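Local coordinates for protein Alpha/beta hydrolase (Legionella pneumophila subsp. pneumophila str. Philadelphia 1, PDB 4EZI) that is of unknown function but has the alpha/beta-hydrolase fold and may be a lipase, as is generally assumed for its family, at residues V313-Y323 / I342-H351. Numbering follows the deposited sequence.
Sequences VGTKGDRDVPY and IKSVSDALDH
Both oxygens of the Asp318 carboxylate are in use where it meets His351. OD2 offers its syn lone pair to His351 ND1, 2.7 Å away and nearly in the imidazole plane, while OD1 takes Asp320 N-H nearly along its C-O axis, an Asx turn, and Val321 N-H from above the carboxylate plane, completing an Asx motif. The two backbone bonds to OD1, with the imidazole on OD2, fix the rotation of the carboxylate, its plane 58° from the ring. With His351 NE2 bonded to Ser169 OG on a GxSxG elbow, this is consistent with the Ser-His-Asp triad of an alpha/beta hydrolase, the acid and histidine carried on the loops after parallel strands 310-314 and 340-344. Asp320 lays its CB over one face of the ring, 3.9 Å from the centroid, and its OD2 is taken by Arg217 and Tyr221.

Ahead of the loops in the chain, the strands pair through Gly314, whose N bonds to Lys343 O and whose O receives Val345 N. Next along, Thr315 OG1 gives its proton to Leu349 O at 2.7 Å, joining the two loops, and accepts from Gly317 N, an ST turn within its own loop. Gly317 CA lies 3.7 Å from Ala348 CA, the two backbones in direct contact.

With chi1 at 173°, Ser344 turns OG toward Lys316, where it accepts from N at 3.1 Å. Lys316 then lays its CG over the centre of the Tyr323 ring, whose OH reaches Ile342 CG1 at 3.5 Å. Farther out, a water accepts from Lys316 NZ and donates to Asp347 OD1, its oxygen 2.6 Å from Asp347 OD1.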
loop_
_atom_site.group_PDB
_atom_site.type_symbol
_atom_site.label_atom_id
_atom_site.label_comp_id
_atom_site.label_asym_id
_atom_site.label_seq_id
_atom_site.Cartn_x
_atom_site.Cartn_y
_atom_site.Cartn_z
ATOM N N VAL A 313 -4.474 0.517 12.284
ATOM C CA VAL A 313 -4.710 -0.843 12.749
ATOM C C VAL A 313 -3.547 -1.768 12.359
ATOM O O VAL A 313 -3.135 -1.804 11.202
ATOM C CB VAL A 313 -6.093 -1.366 12.279
ATOM C CG1 VAL A 313 -6.320 -1.169 10.762
ATOM C CG2 VAL A 313 -6.298 -2.805 12.708
ATOM N N GLY A 314 -3.066 -2.528 13.338
ATOM C CA GLY A 314 -1.914 -3.388 13.160
ATOM C C GLY A 314 -1.874 -4.456 14.219
ATOM O O GLY A 314 -2.927 -4.846 14.747
ATOM N N THR A 315 -0.668 -4.912 14.546
ATOM C CA THR A 315 -0.462 -5.962 15.515
ATOM C C THR A 315 0.765 -5.653 16.365
ATOM O O THR A 315 1.842 -5.353 15.840
ATOM C CB THR A 315 -0.302 -7.356 14.883
ATOM O OG1 THR A 315 0.060 -8.288 15.919
ATOM C CG2 THR A 315 0.732 -7.390 13.722
ATOM N N LYS A 316 0.621 -5.720 17.684
ATOM C CA LYS A 316 1.742 -5.572 18.587
ATOM C C LYS A 316 2.754 -6.712 18.452
ATOM O O LYS A 316 3.893 -6.587 18.914
ATOM C CB LYS A 316 1.272 -5.398 20.052
ATOM C CG LYS A 316 0.617 -4.061 20.287
ATOM C CD LYS A 316 0.007 -3.962 21.673
ATOM C CE LYS A 316 -0.562 -2.592 21.942
ATOM N NZ LYS A 316 -1.067 -2.515 23.346
ATOM N N GLY A 317 2.374 -7.779 17.758
ATOM C CA GLY A 317 3.308 -8.855 17.419
ATOM C C GLY A 317 4.156 -8.604 16.198
ATOM O O GLY A 317 4.925 -9.457 15.799
ATOM N N ASP A 318 4.005 -7.448 15.573
ATOM C CA ASP A 318 4.711 -7.190 14.318
ATOM C C ASP A 318 6.227 -7.178 14.513
ATOM O O ASP A 318 6.717 -6.434 15.359
ATOM C CB ASP A 318 4.264 -5.851 13.728
ATOM C CG ASP A 318 4.283 -5.860 12.209
ATOM O OD1 ASP A 318 5.337 -6.222 11.634
ATOM O OD2 ASP A 318 3.245 -5.550 11.594
ATOM N N ARG A 319 6.919 -7.987 13.718
ATOM C CA ARG A 319 8.371 -7.998 13.657
ATOM C C ARG A 319 8.891 -7.395 12.354
ATOM O O ARG A 319 10.092 -7.424 12.107
ATOM C CB ARG A 319 8.929 -9.401 13.901
ATOM C CG ARG A 319 8.503 -10.056 15.206
ATOM C CD ARG A 319 8.611 -9.152 16.400
ATOM N NE ARG A 319 9.910 -8.537 16.608
ATOM C CZ ARG A 319 10.157 -7.518 17.449
ATOM N NH1 ARG A 319 9.179 -6.961 18.163
ATOM N NH2 ARG A 319 11.394 -7.022 17.553
ATOM N N ASP A 320 7.982 -6.862 11.529
ATOM C CA ASP A 320 8.391 -6.227 10.264
ATOM C C ASP A 320 8.412 -4.710 10.328
ATOM O O ASP A 320 9.305 -4.094 9.740
ATOM C CB ASP A 320 7.472 -6.606 9.118
ATOM C CG ASP A 320 7.640 -8.023 8.624
ATOM O OD1 ASP A 320 7.976 -8.922 9.412
ATOM O OD2 ASP A 320 7.427 -8.227 7.407
ATOM N N VAL A 321 7.413 -4.116 10.978
ATOM C CA VAL A 321 7.315 -2.675 11.173
ATOM C C VAL A 321 6.953 -2.395 12.636
ATOM O O VAL A 321 6.168 -3.133 13.227
ATOM C CB VAL A 321 6.308 -1.996 10.222
ATOM C CG1 VAL A 321 6.753 -2.140 8.761
ATOM C CG2 VAL A 321 4.979 -2.571 10.420
ATOM N N PRO A 322 7.528 -1.346 13.227
ATOM C CA PRO A 322 7.431 -1.173 14.668
ATOM C C PRO A 322 6.073 -0.660 15.100
ATOM O O PRO A 322 5.629 0.408 14.668
ATOM C CB PRO A 322 8.516 -0.144 14.975
ATOM C CG PRO A 322 8.660 0.640 13.721
ATOM C CD PRO A 322 8.424 -0.355 12.615
ATOM N N TYR A 323 5.422 -1.381 15.994
ATOM C CA TYR A 323 4.148 -0.924 16.539
ATOM C C TYR A 323 4.316 0.400 17.270
ATOM O O TYR A 323 3.395 1.218 17.290
ATOM C CB TYR A 323 3.501 -1.994 17.423
ATOM C CG TYR A 323 2.024 -1.709 17.616
ATOM C CD1 TYR A 323 1.102 -2.158 16.678
ATOM C CD2 TYR A 323 1.555 -0.963 18.674
ATOM C CE1 TYR A 323 -0.226 -1.895 16.786
ATOM C CE2 TYR A 323 0.184 -0.673 18.786
ATOM C CZ TYR A 323 -0.694 -1.146 17.826
ATOM O OH TYR A 323 -2.040 -0.881 17.925
ATOM N N ILE A 342 -6.638 3.869 17.325
ATOM C CA ILE A 342 -5.566 2.903 17.135
ATOM C C ILE A 342 -6.058 1.552 17.663
ATOM O O ILE A 342 -6.742 1.472 18.687
ATOM C CB ILE A 342 -4.240 3.344 17.834
ATOM C CG1 ILE A 342 -3.114 2.384 17.460
ATOM C CG2 ILE A 342 -4.390 3.500 19.373
ATOM C CD1 ILE A 342 -1.737 2.861 17.944
ATOM N N LYS A 343 -5.742 0.490 16.920
ATOM C CA LYS A 343 -6.167 -0.850 17.265
ATOM C C LYS A 343 -5.070 -1.857 16.951
ATOM O O LYS A 343 -4.512 -1.851 15.852
ATOM C CB LYS A 343 -7.427 -1.216 16.463
ATOM C CG LYS A 343 -7.860 -2.649 16.532
ATOM C CD LYS A 343 -8.414 -3.043 17.863
ATOM C CE LYS A 343 -8.951 -4.480 17.791
ATOM N NZ LYS A 343 -9.364 -5.003 19.119
ATOM N N SER A 344 -4.813 -2.719 17.920
ATOM C CA SER A 344 -3.975 -3.904 17.751
ATOM C C SER A 344 -4.861 -5.133 17.741
ATOM O O SER A 344 -5.693 -5.329 18.644
ATOM C CB SER A 344 -2.965 -4.042 18.904
ATOM O OG SER A 344 -2.278 -5.271 18.786
ATOM N N VAL A 345 -4.658 -5.988 16.741
ATOM C CA VAL A 345 -5.419 -7.209 16.614
ATOM C C VAL A 345 -4.836 -8.375 17.421
ATOM O O VAL A 345 -5.505 -9.421 17.544
ATOM C CB VAL A 345 -5.584 -7.650 15.129
ATOM C CG1 VAL A 345 -6.273 -6.577 14.353
ATOM C CG2 VAL A 345 -4.241 -8.022 14.498
ATOM N N SER A 346 -3.636 -8.216 17.983
ATOM C CA SER A 346 -2.957 -9.285 18.707
ATOM C C SER A 346 -1.732 -8.744 19.407
ATOM O O SER A 346 -1.113 -7.782 18.930
ATOM C CB SER A 346 -2.486 -10.378 17.720
ATOM O OG SER A 346 -1.852 -11.472 18.392
ATOM N N ASP A 347 -1.351 -9.380 20.514
ATOM C CA ASP A 347 -0.056 -9.120 21.122
ATOM C C ASP A 347 1.094 -9.898 20.455
ATOM O O ASP A 347 2.261 -9.570 20.668
ATOM C CB ASP A 347 -0.080 -9.463 22.616
ATOM C CG ASP A 347 -0.777 -8.421 23.466
ATOM O OD1 ASP A 347 -0.998 -7.281 23.005
ATOM O OD2 ASP A 347 -1.083 -8.757 24.640
ATOM N N ALA A 348 0.801 -10.909 19.639
ATOM C CA ALA A 348 1.851 -11.808 19.156
ATOM C C ALA A 348 1.757 -12.249 17.699
ATOM O O ALA A 348 2.765 -12.734 17.161
ATOM C CB ALA A 348 1.986 -13.033 20.077
ATOM N N LEU A 349 0.608 -12.115 17.040
ATOM C CA LEU A 349 0.553 -12.459 15.612
ATOM C C LEU A 349 1.531 -11.561 14.871
ATOM O O LEU A 349 1.611 -10.362 15.138
ATOM C CB LEU A 349 -0.839 -12.274 15.027
ATOM C CG LEU A 349 -1.921 -13.233 15.537
ATOM C CD1 LEU A 349 -3.237 -12.855 14.880
ATOM C CD2 LEU A 349 -1.524 -14.700 15.298
ATOM N N ASP A 350 2.279 -12.150 13.938
ATOM C CA ASP A 350 3.280 -11.407 13.176
ATOM C C ASP A 350 2.646 -10.653 11.998
ATOM O O ASP A 350 1.432 -10.636 11.818
ATOM C CB ASP A 350 4.450 -12.307 12.797
ATOM C CG ASP A 350 4.145 -13.283 11.681
ATOM O OD1 ASP A 350 3.249 -13.042 10.851
ATOM O OD2 ASP A 350 4.881 -14.296 11.615
ATOM N N HIS A 351 3.481 -9.954 11.238
ATOM C CA HIS A 351 3.002 -9.083 10.156
ATOM C C HIS A 351 2.158 -9.836 9.140
ATOM O O HIS A 351 1.214 -9.294 8.559
ATOM C CB HIS A 351 4.234 -8.498 9.462
ATOM C CG HIS A 351 3.972 -7.354 8.516
ATOM N ND1 HIS A 351 3.534 -6.115 8.940
ATOM C CD2 HIS A 351 4.201 -7.225 7.178
ATOM C CE1 HIS A 351 3.512 -5.276 7.909
ATOM N NE2 HIS A 351 3.925 -5.918 6.832
HETATM O O HOH W 1 -1.274 -5.262 24.682
HETATM O O HOH W 2 5.375 -11.894 16.864
HETATM O O HOH W 3 6.443 -9.885 11.545
#